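Local structure of enoyl-CoA hydratase (Thermus thermophilus, 1WZ8) at residues A[149-152]-A[153-157]; A[227-230]-A[231-235]; A[165-168]-A[169-173]; A[234-237]-A[238-242]. The protein probably catalyses the reversible addition of water to the double bond of enoyl-CoA thioesters, as a hexameric member of the crotonase family. All blocks are in the same frame, centred on the assembly; numbering follows the deposited sequence.

Contact 1. Residues A[149-152]-A[153-157]; sequences GDHA and VLLWP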
loop_
_atom_site.group_PDB
_atom_site.type_symbol
_atom_site.label_atom_id
_atom_site.label_comp_id
_atom_site.label_asym_id
_atom_site.label_seq_id
_atom_site.Cartn_x
_atom_site.Cartn_y
_atom_site.Cartn_z
ATOM N N GLY A 149 20.578 -2.347 -6.318
ATOM C CA GLY A 149 19.802 -2.525 -5.106
ATOM C C GLY A 149 20.210 -1.808 -3.837
ATOM O O GLY A 149 19.641 -2.089 -2.782
ATOM N N ASP A 150 21.152 -0.870 -3.904
ATOM C CA ASP A 150 21.563 -0.200 -2.675
ATOM C C ASP A 150 20.864 1.115 -2.336
ATOM O O ASP A 150 21.202 1.755 -1.340
ATOM C CB ASP A 150 23.091 -0.017 -2.634
ATOM C CG ASP A 150 23.607 0.961 -3.667
ATOM O OD1 ASP A 150 22.798 1.617 -4.349
ATOM O OD2 ASP A 150 24.847 1.078 -3.787
ATOM N N HIS A 151 19.886 1.509 -3.145
ATOM C CA HIS A 151 19.134 2.736 -2.879
ATOM C C HIS A 151 18.173 3.117 -4.000
ATOM O O HIS A 151 17.082 3.628 -3.743
ATOM C CB HIS A 151 20.079 3.930 -2.649
ATOM C CG HIS A 151 20.574 4.555 -3.917
ATOM N ND1 HIS A 151 21.597 4.013 -4.665
ATOM C CD2 HIS A 151 20.131 5.631 -4.610
ATOM C CE1 HIS A 151 21.760 4.727 -5.766
ATOM N NE2 HIS A 151 20.882 5.713 -5.757
ATOM N N ALA A 152 18.584 2.865 -5.238
ATOM C CA ALA A 152 17.807 3.241 -6.409
ATOM C C ALA A 152 16.335 2.876 -6.412
ATOM O O ALA A 152 15.492 3.704 -6.737
ATOM C CB ALA A 152 18.470 2.697 -7.665
ATOM N N VAL A 153 16.014 1.640 -6.060
ATOM C CA VAL A 153 14.621 1.244 -6.083
ATOM C C VAL A 153 13.797 1.920 -4.993
ATOM O O VAL A 153 12.583 2.034 -5.123
ATOM C CB VAL A 153 14.494 -0.289 -6.027
ATOM C CG1 VAL A 153 13.031 -0.708 -5.997
ATOM C CG2 VAL A 153 15.172 -0.882 -7.261
ATOM N N LEU A 154 14.446 2.393 -3.932
ATOM C CA LEU A 154 13.704 3.084 -2.875
ATOM C C LEU A 154 13.513 4.565 -3.202
ATOM O O LEU A 154 12.420 5.125 -3.042
ATOM C CB LEU A 154 14.441 2.992 -1.532
ATOM C CG LEU A 154 13.728 3.708 -0.374
ATOM C CD1 LEU A 154 12.492 2.909 0.008
ATOM C CD2 LEU A 154 14.651 3.853 0.828
ATOM N N LEU A 155 14.584 5.188 -3.680
ATOM C CA LEU A 155 14.586 6.617 -3.944
ATOM C C LEU A 155 14.265 7.180 -5.328
ATOM O O LEU A 155 13.481 8.124 -5.434
ATOM C CB LEU A 155 15.936 7.189 -3.484
ATOM C CG LEU A 155 16.437 6.757 -2.092
ATOM C CD1 LEU A 155 17.815 7.354 -1.820
ATOM C CD2 LEU A 155 15.445 7.194 -1.025
ATOM N N TRP A 156 14.848 6.622 -6.389
ATOM C CA TRP A 156 14.640 7.181 -7.730
ATOM C C TRP A 156 13.229 7.401 -8.286
ATOM O O TRP A 156 12.945 8.468 -8.832
ATOM C CB TRP A 156 15.458 6.398 -8.766
ATOM C CG TRP A 156 16.930 6.691 -8.710
ATOM C CD1 TRP A 156 17.761 6.519 -7.637
ATOM C CD2 TRP A 156 17.749 7.186 -9.778
ATOM N NE1 TRP A 156 19.047 6.876 -7.975
ATOM C CE2 TRP A 156 19.067 7.287 -9.281
ATOM C CE3 TRP A 156 17.497 7.553 -11.105
ATOM C CZ2 TRP A 156 20.133 7.742 -10.068
ATOM C CZ3 TRP A 156 18.559 8.006 -11.888
ATOM C CH2 TRP A 156 19.859 8.095 -11.362
ATOM N N PRO A 157 12.328 6.415 -8.164
ATOM C CA PRO A 157 10.989 6.659 -8.714
ATOM C C PRO A 157 10.309 7.926 -8.208
ATOM O O PRO A 157 9.679 8.649 -8.988
ATOM C CB PRO A 157 10.223 5.395 -8.329
ATOM C CG PRO A 157 11.298 4.340 -8.369
ATOM C CD PRO A 157 12.442 5.037 -7.653
HETATM O O HOH W 1 17.819 -0.245 -4.843
#
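His151 and Trp156 meet through their ring nitrogens: Trp156 NE1 donates to His151 NE2 over 3.1 Å, with an N-H...N angle of 146°. The acceptor lies close to the indole plane, whereas the donor is tilted from the imidazole plane, and the two rings are turned 56° apart, neither stacked nor edge-to-face. Ala152 fills the angle between them, its CB over the centre of one imidazole face and 3.9 Å from Trp156 CD1. At the imidazole edge, near its plane, Leu155 CD1 lies 4.0 Å from His151 CD2.

The second shell fixes the imidazole from its far nitrogen. His151 ND1 donates to Asp150 OD1 over 2.7 Å, on the syn side of the carboxylate. A chi1 of 82° sets CG between the backbone N and the carbonyl carbon, which turns the ring back toward the indole. His151 is also the N-cap of helix 152-155: its O accepts from Leu154 N and, more directly, from Leu155 N at 2.9 Å, while a water accepts from His151 N and Val153 N. Helix 118-125 packs on the imidazole through Leu120 and Ala121, and Trp156 reaches helix 162-171.

With ND1 donating to Asp150 and NE2 accepting from Trp156, both imidazole nitrogens are satisfied in this buried site, and the two bonds together fix the rotation of the ring.

Contact 2. Residues A[227-230]-A[231-235]; sequences SFLP and HFELS
His231 receives the ring of Phe228 on its face in a T-shaped pair within the first turn of helix 229-241, for which Phe228 is the N-cap residue. The ring planes stand at 68° with centroids 4.8 Å apart. The Phe228 edge leads with CD1, which sits over the centre of the imidazole, 3.6 Å from His231 NE2. His231 chi1 of -61° places CG beside its own backbone N, folding the imidazole back toward the start of the helix and the Phe228 ring.

Pro230 occupies an early helical position, where its lack of an N-H costs no helical hydrogen bond. Its CB bond points away from the following residues, although CB itself touches His231 N, and its O accepts from Leu234 N at 2.9 Å. The outer faces belong to the assembly: Pro230 packs on His231 of the third subunit, while His231 NE2 hydrogen-bonds Ser227 OG of the second subunit, whose Trp224 stacks on Phe228. His231 ND1, by contrast, is buried without a partner in the model.

Leu229 carries another flank. Its O accepts from Glu233 N in an almost straight bond of 2.8 Å, with an N-H...O angle of 177°. The carboxylate of Glu233 goes elsewhere, to a salt bridge with Arg94 and to two histidines of the fourth subunit. Leu229 CD1 lies at the edge of the Phe232 ring, near its plane, 3.8 Å from Phe232 CD2.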
loop_
_atom_site.group_PDB
_atom_site.type_symbol
_atom_site.label_atom_id
_atom_site.label_comp_id
_atom_site.label_asym_id
_atom_site.label_seq_id
_atom_site.Cartn_x
_atom_site.Cartn_y
_atom_site.Cartn_z
ATOM N N SER A 227 6.805 3.378 2.856
ATOM C CA SER A 227 5.758 2.537 2.287
ATOM C C SER A 227 6.296 1.599 1.203
ATOM O O SER A 227 5.640 0.628 0.835
ATOM C CB SER A 227 4.641 3.410 1.701
ATOM O OG SER A 227 3.952 4.116 2.716
ATOM N N PHE A 228 7.495 1.890 0.703
ATOM C CA PHE A 228 8.109 1.084 -0.348
ATOM C C PHE A 228 9.384 0.392 0.116
ATOM O O PHE A 228 10.235 0.034 -0.695
ATOM C CB PHE A 228 8.409 1.962 -1.564
ATOM C CG PHE A 228 7.173 2.464 -2.261
ATOM C CD1 PHE A 228 6.563 1.699 -3.250
ATOM C CD2 PHE A 228 6.588 3.674 -1.890
ATOM C CE1 PHE A 228 5.398 2.128 -3.870
ATOM C CE2 PHE A 228 5.414 4.116 -2.508
ATOM C CZ PHE A 228 4.815 3.341 -3.495
ATOM N N LEU A 229 9.509 0.200 1.422
ATOM C CA LEU A 229 10.686 -0.457 1.965
ATOM C C LEU A 229 10.817 -1.884 1.435
ATOM O O LEU A 229 11.924 -2.328 1.107
ATOM C CB LEU A 229 10.643 -0.465 3.492
ATOM C CG LEU A 229 11.901 0.111 4.141
ATOM C CD1 LEU A 229 13.111 -0.707 3.707
ATOM C CD2 LEU A 229 12.075 1.568 3.745
ATOM N N PRO A 230 9.700 -2.634 1.357
ATOM C CA PRO A 230 9.831 -3.997 0.839
ATOM C C PRO A 230 10.415 -3.972 -0.578
ATOM O O PRO A 230 11.257 -4.799 -0.932
ATOM C CB PRO A 230 8.396 -4.516 0.878
ATOM C CG PRO A 230 7.834 -3.815 2.083
ATOM C CD PRO A 230 8.342 -2.407 1.891
ATOM N N HIS A 231 9.960 -3.012 -1.382
ATOM C CA HIS A 231 10.445 -2.867 -2.751
ATOM C C HIS A 231 11.959 -2.672 -2.734
ATOM O O HIS A 231 12.689 -3.267 -3.526
ATOM C CB HIS A 231 9.807 -1.645 -3.419
ATOM C CG HIS A 231 8.314 -1.718 -3.531
ATOM N ND1 HIS A 231 7.491 -1.869 -2.437
ATOM C CD2 HIS A 231 7.498 -1.626 -4.608
ATOM C CE1 HIS A 231 6.230 -1.868 -2.833
ATOM N NE2 HIS A 231 6.206 -1.722 -4.146
ATOM N N PHE A 232 12.419 -1.823 -1.823
ATOM C CA PHE A 232 13.842 -1.529 -1.694
ATOM C C PHE A 232 14.632 -2.748 -1.230
ATOM O O PHE A 232 15.603 -3.148 -1.865
ATOM C CB PHE A 232 14.044 -0.367 -0.715
ATOM C CG PHE A 232 15.470 -0.173 -0.279
ATOM C CD1 PHE A 232 16.502 -0.141 -1.210
ATOM C CD2 PHE A 232 15.778 -0.010 1.068
ATOM C CE1 PHE A 232 17.825 0.053 -0.806
ATOM C CE2 PHE A 232 17.099 0.185 1.483
ATOM C CZ PHE A 232 18.124 0.215 0.539
ATOM N N GLU A 233 14.205 -3.345 -0.126
ATOM C CA GLU A 233 14.911 -4.505 0.400
ATOM C C GLU A 233 14.946 -5.680 -0.566
ATOM O O GLU A 233 15.918 -6.439 -0.591
ATOM C CB GLU A 233 14.310 -4.900 1.747
ATOM C CG GLU A 233 14.685 -3.900 2.835
ATOM C CD GLU A 233 13.971 -4.148 4.139
ATOM O OE1 GLU A 233 13.542 -5.295 4.370
ATOM O OE2 GLU A 233 13.855 -3.193 4.937
ATOM N N LEU A 234 13.893 -5.839 -1.362
ATOM C CA LEU A 234 13.872 -6.913 -2.343
ATOM C C LEU A 234 14.960 -6.624 -3.382
ATOM O O LEU A 234 15.691 -7.524 -3.796
ATOM C CB LEU A 234 12.509 -6.995 -3.040
ATOM C CG LEU A 234 12.492 -7.841 -4.321
ATOM C CD1 LEU A 234 12.832 -9.302 -4.002
ATOM C CD2 LEU A 234 11.131 -7.741 -4.977
ATOM N N SER A 235 15.084 -5.369 -3.801
ATOM C CA SER A 235 16.108 -5.047 -4.800
ATOM C C SER A 235 17.499 -5.271 -4.219
ATOM O O SER A 235 18.413 -5.705 -4.928
ATOM C CB SER A 235 15.975 -3.595 -5.291
ATOM O OG SER A 235 16.402 -2.674 -4.307
#

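Contact 3. Residues A[165-168]-A[169-173]; sequences AKYH and LLLNE
Helix 162-171 runs out across this stretch: Leu169 N bonds Ala165 O at 2.9 Å and Leu170 N bonds Lys166 O at 3.0 Å, then Leu171 N makes a weak bond to Tyr167 O, and Asn172 leaves the helix with a positive phi of 63°. That turn reverses the chain enough to bring Glu173 back to the edge of the His168 ring. His168 ND1 donates to Glu173 O over 2.9 Å, with an N-H...O angle of 162°; the oxygen lies in the imidazole plane, but the donor stands well above the carbonyl plane. A second, weak bond joins Glu173 N to His168 O, so both backbone polar atoms of Glu173 return to the same histidine.

Tyr167 flanks this link, CD2 over one face of the imidazole. Its CG is anti to the backbone N (chi1 -180°), which lays the phenol along the helix end, where Leu171 CD1 reaches it 3.4 Å from CE1. Glu173 CG approaches obliquely from the same side of the ring plane, 4.2 Å from Tyr167 CE2, and its carboxylate continues to Arg205 of the second subunit. Lys166 NZ likewise leaves for the second subunit, bonding Asp127 and Asn222, while Trp156 of the same chain packs on Ala165, His168 and Leu169.

The positive-phi residue and the weak backbone return from Glu173 to His168 are typical of a helix C-terminus, here with a histidine side chain clasping the chain that leaves it, at a subunit interface.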
loop_
_atom_site.group_PDB
_atom_site.type_symbol
_atom_site.label_atom_id
_atom_site.label_comp_id
_atom_site.label_asym_id
_atom_site.label_seq_id
_atom_site.Cartn_x
_atom_site.Cartn_y
_atom_site.Cartn_z
ATOM N N ALA A 165 14.359 7.047 -14.361
ATOM C CA ALA A 165 15.006 6.089 -13.470
ATOM C C ALA A 165 15.457 4.865 -14.268
ATOM O O ALA A 165 16.611 4.447 -14.175
ATOM C CB ALA A 165 14.048 5.668 -12.359
ATOM N N LYS A 166 14.554 4.291 -15.058
ATOM C CA LYS A 166 14.915 3.114 -15.843
ATOM C C LYS A 166 16.023 3.400 -16.840
ATOM O O LYS A 166 16.908 2.570 -17.052
ATOM C CB LYS A 166 13.694 2.556 -16.578
ATOM C CG LYS A 166 12.759 1.777 -15.678
ATOM C CD LYS A 166 11.632 1.152 -16.462
ATOM C CE LYS A 166 10.886 0.143 -15.614
ATOM N NZ LYS A 166 9.817 -0.513 -16.409
ATOM N N TYR A 167 15.978 4.575 -17.452
ATOM C CA TYR A 167 16.985 4.948 -18.436
ATOM C C TYR A 167 18.389 5.048 -17.833
ATOM O O TYR A 167 19.341 4.472 -18.359
ATOM C CB TYR A 167 16.615 6.282 -19.080
ATOM C CG TYR A 167 17.605 6.745 -20.120
ATOM C CD1 TYR A 167 17.661 6.143 -21.376
ATOM C CD2 TYR A 167 18.488 7.788 -19.848
ATOM C CE1 TYR A 167 18.572 6.575 -22.342
ATOM C CE2 TYR A 167 19.403 8.223 -20.804
ATOM C CZ TYR A 167 19.438 7.614 -22.046
ATOM O OH TYR A 167 20.332 8.056 -22.996
ATOM N N HIS A 168 18.518 5.767 -16.724
ATOM C CA HIS A 168 19.827 5.933 -16.104
ATOM C C HIS A 168 20.326 4.730 -15.316
ATOM O O HIS A 168 21.531 4.488 -15.257
ATOM C CB HIS A 168 19.832 7.193 -15.227
ATOM C CG HIS A 168 19.806 8.464 -16.022
ATOM N ND1 HIS A 168 20.910 8.935 -16.702
ATOM C CD2 HIS A 168 18.791 9.306 -16.325
ATOM C CE1 HIS A 168 20.572 10.008 -17.394
ATOM N NE2 HIS A 168 19.291 10.254 -17.184
ATOM N N LEU A 169 19.406 3.969 -14.729
ATOM C CA LEU A 169 19.785 2.806 -13.943
ATOM C C LEU A 169 20.078 1.560 -14.783
ATOM O O LEU A 169 21.023 0.826 -14.493
ATOM C CB LEU A 169 18.695 2.495 -12.909
ATOM C CG LEU A 169 18.427 3.583 -11.859
ATOM C CD1 LEU A 169 17.196 3.204 -11.043
ATOM C CD2 LEU A 169 19.643 3.764 -10.954
ATOM N N LEU A 170 19.282 1.323 -15.820
ATOM C CA LEU A 170 19.486 0.148 -16.664
ATOM C C LEU A 170 20.639 0.291 -17.656
ATOM O O LEU A 170 21.293 -0.697 -17.995
ATOM C CB LEU A 170 18.205 -0.188 -17.432
ATOM C CG LEU A 170 16.958 -0.606 -16.646
ATOM C CD1 LEU A 170 15.831 -0.888 -17.626
ATOM C CD2 LEU A 170 17.250 -1.848 -15.811
ATOM N N LEU A 171 20.891 1.513 -18.117
ATOM C CA LEU A 171 21.956 1.756 -19.090
ATOM C C LEU A 171 23.259 2.225 -18.463
ATOM O O LEU A 171 24.282 2.338 -19.142
ATOM C CB LEU A 171 21.498 2.783 -20.125
ATOM C CG LEU A 171 20.493 2.296 -21.167
ATOM C CD1 LEU A 171 20.020 3.466 -22.004
ATOM C CD2 LEU A 171 21.147 1.237 -22.048
ATOM N N ASN A 172 23.218 2.496 -17.166
ATOM C CA ASN A 172 24.399 2.955 -16.465
ATOM C C ASN A 172 24.837 4.297 -17.046
ATOM O O ASN A 172 26.029 4.580 -17.161
ATOM C CB ASN A 172 25.514 1.921 -16.609
ATOM C CG ASN A 172 26.452 1.920 -15.435
ATOM O OD1 ASN A 172 26.113 1.448 -14.350
ATOM N ND2 ASN A 172 27.649 2.452 -15.645
ATOM N N GLU A 173 23.859 5.114 -17.423
ATOM C CA GLU A 173 24.132 6.434 -17.980
ATOM C C GLU A 173 24.338 7.462 -16.875
ATOM O O GLU A 173 23.448 7.697 -16.060
ATOM C CB GLU A 173 22.977 6.888 -18.874
ATOM C CG GLU A 173 23.166 6.537 -20.335
ATOM C CD GLU A 173 24.375 7.235 -20.932
ATOM O OE1 GLU A 173 24.351 8.479 -21.062
ATOM O OE2 GLU A 173 25.347 6.535 -21.267
#

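Contact 4. Residues A[234-237]-A[238-242]; sequences LSLA and LEFLG
The two segments form one run of helix 229-241, in which each of four successive N-H groups donates to the carbonyl four residues earlier: Leu238 N to Leu234 O, Glu239 N to Ser235 O, Phe240 N to Leu236 O and Leu241 N to Ala237 O, all between 2.9 and 3.0 Å. The helix then begins to tighten, for Gly242 N bonds Glu239 O at 2.9 Å and only weakly Leu238 O.

Leu236 and Phe240 run alongside each other from the same side of the helix. With chi1 at -175°, Leu236 swings its CG opposite the backbone N, and CD1 reaches to 3.6 Å from Phe240 CE1. The phenyl ring also rests against the backbone, its CD1 only 3.2 Å from Leu236 O. Both side chains face helix 83-102, where Phe90 and Ala93 meet Leu236, and Leu86 and Val89 meet Phe240.

A second apolar flank is built by Leu234 and Leu238, whose branches cross at an angle, Leu234 CD1 4.0 Å from Leu238 CG. Leu238 CG itself sits 3.3 Å from Leu234 O. This side is turned to the assembly: Ala237 and Leu241 each pack on their own counterparts in the third subunit, and Leu238 meets Phe90 of that subunit.

Glu239 projects from the helix with an extended chain. Its OE1 takes a weak bond from Gly149 N, and OE2 is hydrogen-bonded to a bound 2-methyl-2,4-pentanediol, probably from the crystallisation liquor. The carboxylate can thus take a small hydroxyl ligand, which is consistent with a polar pocket but does not identify a substrate site.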
loop_
_atom_site.group_PDB
_atom_site.type_symbol
_atom_site.label_atom_id
_atom_site.label_comp_id
_atom_site.label_asym_id
_atom_site.label_seq_id
_atom_site.Cartn_x
_atom_site.Cartn_y
_atom_site.Cartn_z
ATOM N N LEU A 234 13.893 -5.839 -1.362
ATOM C CA LEU A 234 13.872 -6.913 -2.343
ATOM C C LEU A 234 14.960 -6.624 -3.382
ATOM O O LEU A 234 15.691 -7.524 -3.796
ATOM C CB LEU A 234 12.509 -6.995 -3.040
ATOM C CG LEU A 234 12.492 -7.841 -4.321
ATOM C CD1 LEU A 234 12.832 -9.302 -4.002
ATOM C CD2 LEU A 234 11.131 -7.741 -4.977
ATOM N N SER A 235 15.084 -5.369 -3.801
ATOM C CA SER A 235 16.108 -5.047 -4.800
ATOM C C SER A 235 17.499 -5.271 -4.219
ATOM O O SER A 235 18.413 -5.705 -4.928
ATOM C CB SER A 235 15.975 -3.595 -5.291
ATOM O OG SER A 235 16.402 -2.674 -4.307
ATOM N N LEU A 236 17.659 -4.979 -2.931
ATOM C CA LEU A 236 18.947 -5.161 -2.257
ATOM C C LEU A 236 19.259 -6.658 -2.174
ATOM O O LEU A 236 20.386 -7.088 -2.436
ATOM C CB LEU A 236 18.894 -4.558 -0.848
ATOM C CG LEU A 236 20.172 -4.533 -0.001
ATOM C CD1 LEU A 236 21.245 -3.708 -0.695
ATOM C CD2 LEU A 236 19.856 -3.951 1.375
ATOM N N ALA A 237 18.252 -7.451 -1.824
ATOM C CA ALA A 237 18.434 -8.899 -1.722
ATOM C C ALA A 237 18.777 -9.503 -3.079
ATOM O O ALA A 237 19.646 -10.377 -3.175
ATOM C CB ALA A 237 17.163 -9.555 -1.154
ATOM N N LEU A 238 18.096 -9.052 -4.131
ATOM C CA LEU A 238 18.376 -9.569 -5.469
ATOM C C LEU A 238 19.799 -9.205 -5.872
ATOM O O LEU A 238 20.492 -9.998 -6.503
ATOM C CB LEU A 238 17.383 -9.011 -6.499
ATOM C CG LEU A 238 15.967 -9.589 -6.407
ATOM C CD1 LEU A 238 15.048 -8.855 -7.368
ATOM C CD2 LEU A 238 15.996 -11.086 -6.719
ATOM N N GLU A 239 20.236 -8.005 -5.504
ATOM C CA GLU A 239 21.596 -7.580 -5.820
ATOM C C GLU A 239 22.596 -8.506 -5.143
ATOM O O GLU A 239 23.553 -8.971 -5.765
ATOM C CB GLU A 239 21.860 -6.156 -5.329
ATOM C CG GLU A 239 23.273 -5.680 -5.643
ATOM C CD GLU A 239 23.672 -4.430 -4.884
ATOM O OE1 GLU A 239 22.791 -3.614 -4.557
ATOM O OE2 GLU A 239 24.884 -4.255 -4.631
ATOM N N PHE A 240 22.377 -8.773 -3.862
ATOM C CA PHE A 240 23.293 -9.633 -3.123
ATOM C C PHE A 240 23.253 -11.081 -3.608
ATOM O O PHE A 240 24.243 -11.811 -3.486
ATOM C CB PHE A 240 23.020 -9.517 -1.619
ATOM C CG PHE A 240 23.604 -8.267 -0.997
ATOM C CD1 PHE A 240 23.470 -7.031 -1.628
ATOM C CD2 PHE A 240 24.316 -8.332 0.195
ATOM C CE1 PHE A 240 24.042 -5.878 -1.082
ATOM C CE2 PHE A 240 24.894 -7.184 0.752
ATOM C CZ PHE A 240 24.755 -5.955 0.111
ATOM N N LEU A 241 22.128 -11.508 -4.170
ATOM C CA LEU A 241 22.067 -12.864 -4.694
ATOM C C LEU A 241 22.990 -12.920 -5.909
ATOM O O LEU A 241 23.529 -13.971 -6.252
ATOM C CB LEU A 241 20.641 -13.228 -5.103
ATOM C CG LEU A 241 19.771 -13.776 -3.973
ATOM C CD1 LEU A 241 18.306 -13.793 -4.402
ATOM C CD2 LEU A 241 20.254 -15.184 -3.610
ATOM N N GLY A 242 23.181 -11.769 -6.547
ATOM C CA GLY A 242 24.035 -11.706 -7.718
ATOM C C GLY A 242 25.523 -11.784 -7.414
ATOM O O GLY A 242 26.336 -11.959 -8.326
#

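In the fold
Along the chain the order is contact 1, contact 3, contact 2 and contact 4. Contacts 2 and 4 are successive parts of helix 229-241, sharing Leu234 and Ser235, with centres about 11 Å apart. Contact 1, at the start of helix 152-155, lies between helix 229-241 and helix 162-171: its centre is about 9 Å from that of contact 2 and 12 Å from those of contacts 3 and 4, and it touches all three. Contact 3 stays clear of contacts 2 and 4, with nearest atoms about 9 Å away in each case. All four touch the second subunit, while contacts 2 and 4 also meet the third, so these packed helices serve both the crotonase-type fold and hexamer assembly.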